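Endo-beta-mannanase (Opitutaceae bacterium TAV5, PDB 7BOB) acts as an exo-beta-1,4-mannosidase of glycoside hydrolase family 5, probably releasing mannose from the ends of beta-1,4-mannan chains in the termite hindgut. Local coordinates at residues L264-K269 against A305-A311. Numbering follows the deposited sequence.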
loop_
_atom_site.group_PDB
_atom_site.type_symbol
_atom_site.label_atom_id
_atom_site.label_comp_id
_atom_site.label_asym_id
_atom_site.label_seq_id
_atom_site.Cartn_x
_atom_site.Cartn_y
_atom_site.Cartn_z
ATOM N N LEU A 264 -11.905 -2.578 -26.149
ATOM C CA LEU A 264 -11.292 -1.614 -27.064
ATOM C C LEU A 264 -12.320 -0.635 -27.638
ATOM O O LEU A 264 -12.082 0.586 -27.566
ATOM C CB LEU A 264 -10.509 -2.391 -28.126
ATOM C CG LEU A 264 -9.473 -1.686 -29.000
ATOM C CD1 LEU A 264 -8.571 -0.830 -28.153
ATOM C CD2 LEU A 264 -8.658 -2.717 -29.798
ATOM N N PRO A 265 -13.497 -1.061 -28.122
ATOM C CA PRO A 265 -14.493 -0.057 -28.551
ATOM C C PRO A 265 -14.893 0.897 -27.447
ATOM O O PRO A 265 -15.130 2.083 -27.713
ATOM C CB PRO A 265 -15.691 -0.907 -29.008
ATOM C CG PRO A 265 -15.095 -2.229 -29.357
ATOM C CD PRO A 265 -13.968 -2.434 -28.381
ATOM N N PHE A 266 -14.980 0.411 -26.208
ATOM C CA PHE A 266 -15.290 1.299 -25.094
ATOM C C PHE A 266 -14.203 2.350 -24.906
ATOM O O PHE A 266 -14.501 3.539 -24.726
ATOM C CB PHE A 266 -15.487 0.491 -23.818
ATOM C CG PHE A 266 -15.441 1.323 -22.579
ATOM C CD1 PHE A 266 -16.577 2.009 -22.139
ATOM C CD2 PHE A 266 -14.257 1.445 -21.852
ATOM C CE1 PHE A 266 -16.527 2.796 -20.988
ATOM C CE2 PHE A 266 -14.207 2.225 -20.686
ATOM C CZ PHE A 266 -15.346 2.898 -20.259
ATOM N N TYR A 267 -12.931 1.927 -24.923
ATOM C CA TYR A 267 -11.825 2.887 -24.808
ATOM C C TYR A 267 -11.856 3.904 -25.943
ATOM O O TYR A 267 -11.619 5.102 -25.723
ATOM C CB TYR A 267 -10.475 2.167 -24.816
ATOM C CG TYR A 267 -10.242 1.275 -23.616
ATOM C CD1 TYR A 267 -10.547 1.708 -22.338
ATOM C CD2 TYR A 267 -9.695 0.007 -23.767
ATOM C CE1 TYR A 267 -10.331 0.892 -21.247
ATOM C CE2 TYR A 267 -9.462 -0.809 -22.674
ATOM C CZ TYR A 267 -9.783 -0.361 -21.431
ATOM O OH TYR A 267 -9.577 -1.182 -20.363
ATOM N N VAL A 268 -12.119 3.435 -27.171
ATOM C CA VAL A 268 -12.197 4.340 -28.316
ATOM C C VAL A 268 -13.335 5.333 -28.124
ATOM O O VAL A 268 -13.171 6.537 -28.361
ATOM C CB VAL A 268 -12.346 3.534 -29.624
ATOM C CG1 VAL A 268 -12.614 4.461 -30.839
ATOM C CG2 VAL A 268 -11.103 2.687 -29.857
ATOM N N LYS A 269 -14.489 4.854 -27.644
ATOM C CA LYS A 269 -15.625 5.734 -27.376
ATOM C C LYS A 269 -15.254 6.842 -26.394
ATOM O O LYS A 269 -15.609 8.009 -26.595
ATOM C CB LYS A 269 -16.796 4.925 -26.803
ATOM C CG LYS A 269 -17.515 4.025 -27.783
ATOM C CD LYS A 269 -18.805 3.426 -27.172
ATOM C CE LYS A 269 -19.330 2.301 -28.060
ATOM N NZ LYS A 269 -20.533 1.611 -27.494
ATOM N N ALA A 305 -16.774 -2.606 -34.553
ATOM C CA ALA A 305 -17.161 -1.839 -33.373
ATOM C C ALA A 305 -16.228 -0.648 -33.151
ATOM O O ALA A 305 -16.683 0.465 -32.852
ATOM C CB ALA A 305 -17.197 -2.746 -32.142
ATOM N N CYS A 306 -14.917 -0.845 -33.309
ATOM C CA CYS A 306 -14.020 0.304 -33.225
ATOM C C CYS A 306 -14.345 1.343 -34.278
ATOM O O CYS A 306 -14.278 2.547 -34.005
ATOM C CB CYS A 306 -12.567 -0.136 -33.327
ATOM S SG CYS A 306 -12.089 -0.883 -31.757
ATOM N N ARG A 307 -14.721 0.903 -35.484
ATOM C CA ARG A 307 -15.147 1.847 -36.516
ATOM C C ARG A 307 -16.374 2.626 -36.055
ATOM O O ARG A 307 -16.385 3.863 -36.077
ATOM C CB ARG A 307 -15.439 1.105 -37.823
ATOM C CG ARG A 307 -15.650 2.016 -39.044
ATOM C CD ARG A 307 -16.840 1.582 -39.927
ATOM N NE ARG A 307 -16.630 0.298 -40.589
ATOM C CZ ARG A 307 -17.403 -0.775 -40.412
ATOM N NH1 ARG A 307 -18.452 -0.737 -39.586
ATOM N NH2 ARG A 307 -17.121 -1.899 -41.060
ATOM N N GLU A 308 -17.414 1.910 -35.617
ATOM C CA GLU A 308 -18.616 2.580 -35.135
ATOM C C GLU A 308 -18.319 3.465 -33.932
ATOM O O GLU A 308 -18.933 4.525 -33.788
ATOM C CB GLU A 308 -19.698 1.560 -34.804
ATOM C CG GLU A 308 -20.123 0.729 -36.039
ATOM C CD GLU A 308 -20.861 1.543 -37.135
ATOM O OE1 GLU A 308 -22.084 1.337 -37.291
ATOM O OE2 GLU A 308 -20.219 2.343 -37.871
ATOM N N ALA A 309 -17.362 3.067 -33.083
ATOM C CA ALA A 309 -16.951 3.927 -31.977
ATOM C C ALA A 309 -16.161 5.154 -32.445
ATOM O O ALA A 309 -15.927 6.066 -31.643
ATOM C CB ALA A 309 -16.121 3.127 -30.962
ATOM N N GLY A 310 -15.756 5.210 -33.708
ATOM C CA GLY A 310 -15.212 6.425 -34.272
ATOM C C GLY A 310 -13.721 6.447 -34.535
ATOM O O GLY A 310 -13.175 7.527 -34.794
ATOM N N ALA A 311 -13.045 5.303 -34.480
ATOM C CA ALA A 311 -11.622 5.263 -34.787
ATOM C C ALA A 311 -11.399 5.765 -36.206
ATOM O O ALA A 311 -12.188 5.465 -37.093
ATOM C CB ALA A 311 -11.101 3.834 -34.658
#
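Pro265 lies level with Cys306, and Lys269 with Ala309, where helix segments 264-269 and 305-309 run nearly parallel, their axes 8.5 Å apart and 13° from alignment. The small side chains of Ala305, Cys306 and Ala309 are consistent with this close approach. The Pro265 ring lies against the methyl of Ala305, with CG 3.5 Å from Ala305 CB. Cys306 SG packs against Leu264 and the Pro265 ring, with Leu264 CG 3.9 Å away. The methyl of Ala309 sits among three residues of the other helix. Its CB is 3.6 Å from Pro265 O, a carbonyl that also accepts the helical bond from Lys269 N. Lys269 CG touches the same methyl, while Lys269 NZ is hydrogen-bonded to His417 NE2 and Val427 O. Val268 divides its branches. CG1, anti to the backbone N (chi1 173°), lies 3.8 Å from Ala309 CB and reaches on to Ala311, whereas CG2 is near Cys306 SG. Gly310, with positive phi, closes the last turn in a Schellman motif, and the chain goes on toward strand 311-316. Leu264 and Val268 also touch strand 277-282. This is the side-by-side packing of successive outer helices in a beta/alpha-barrel, the (beta/alpha)8 fold of family 5 glycoside hydrolases.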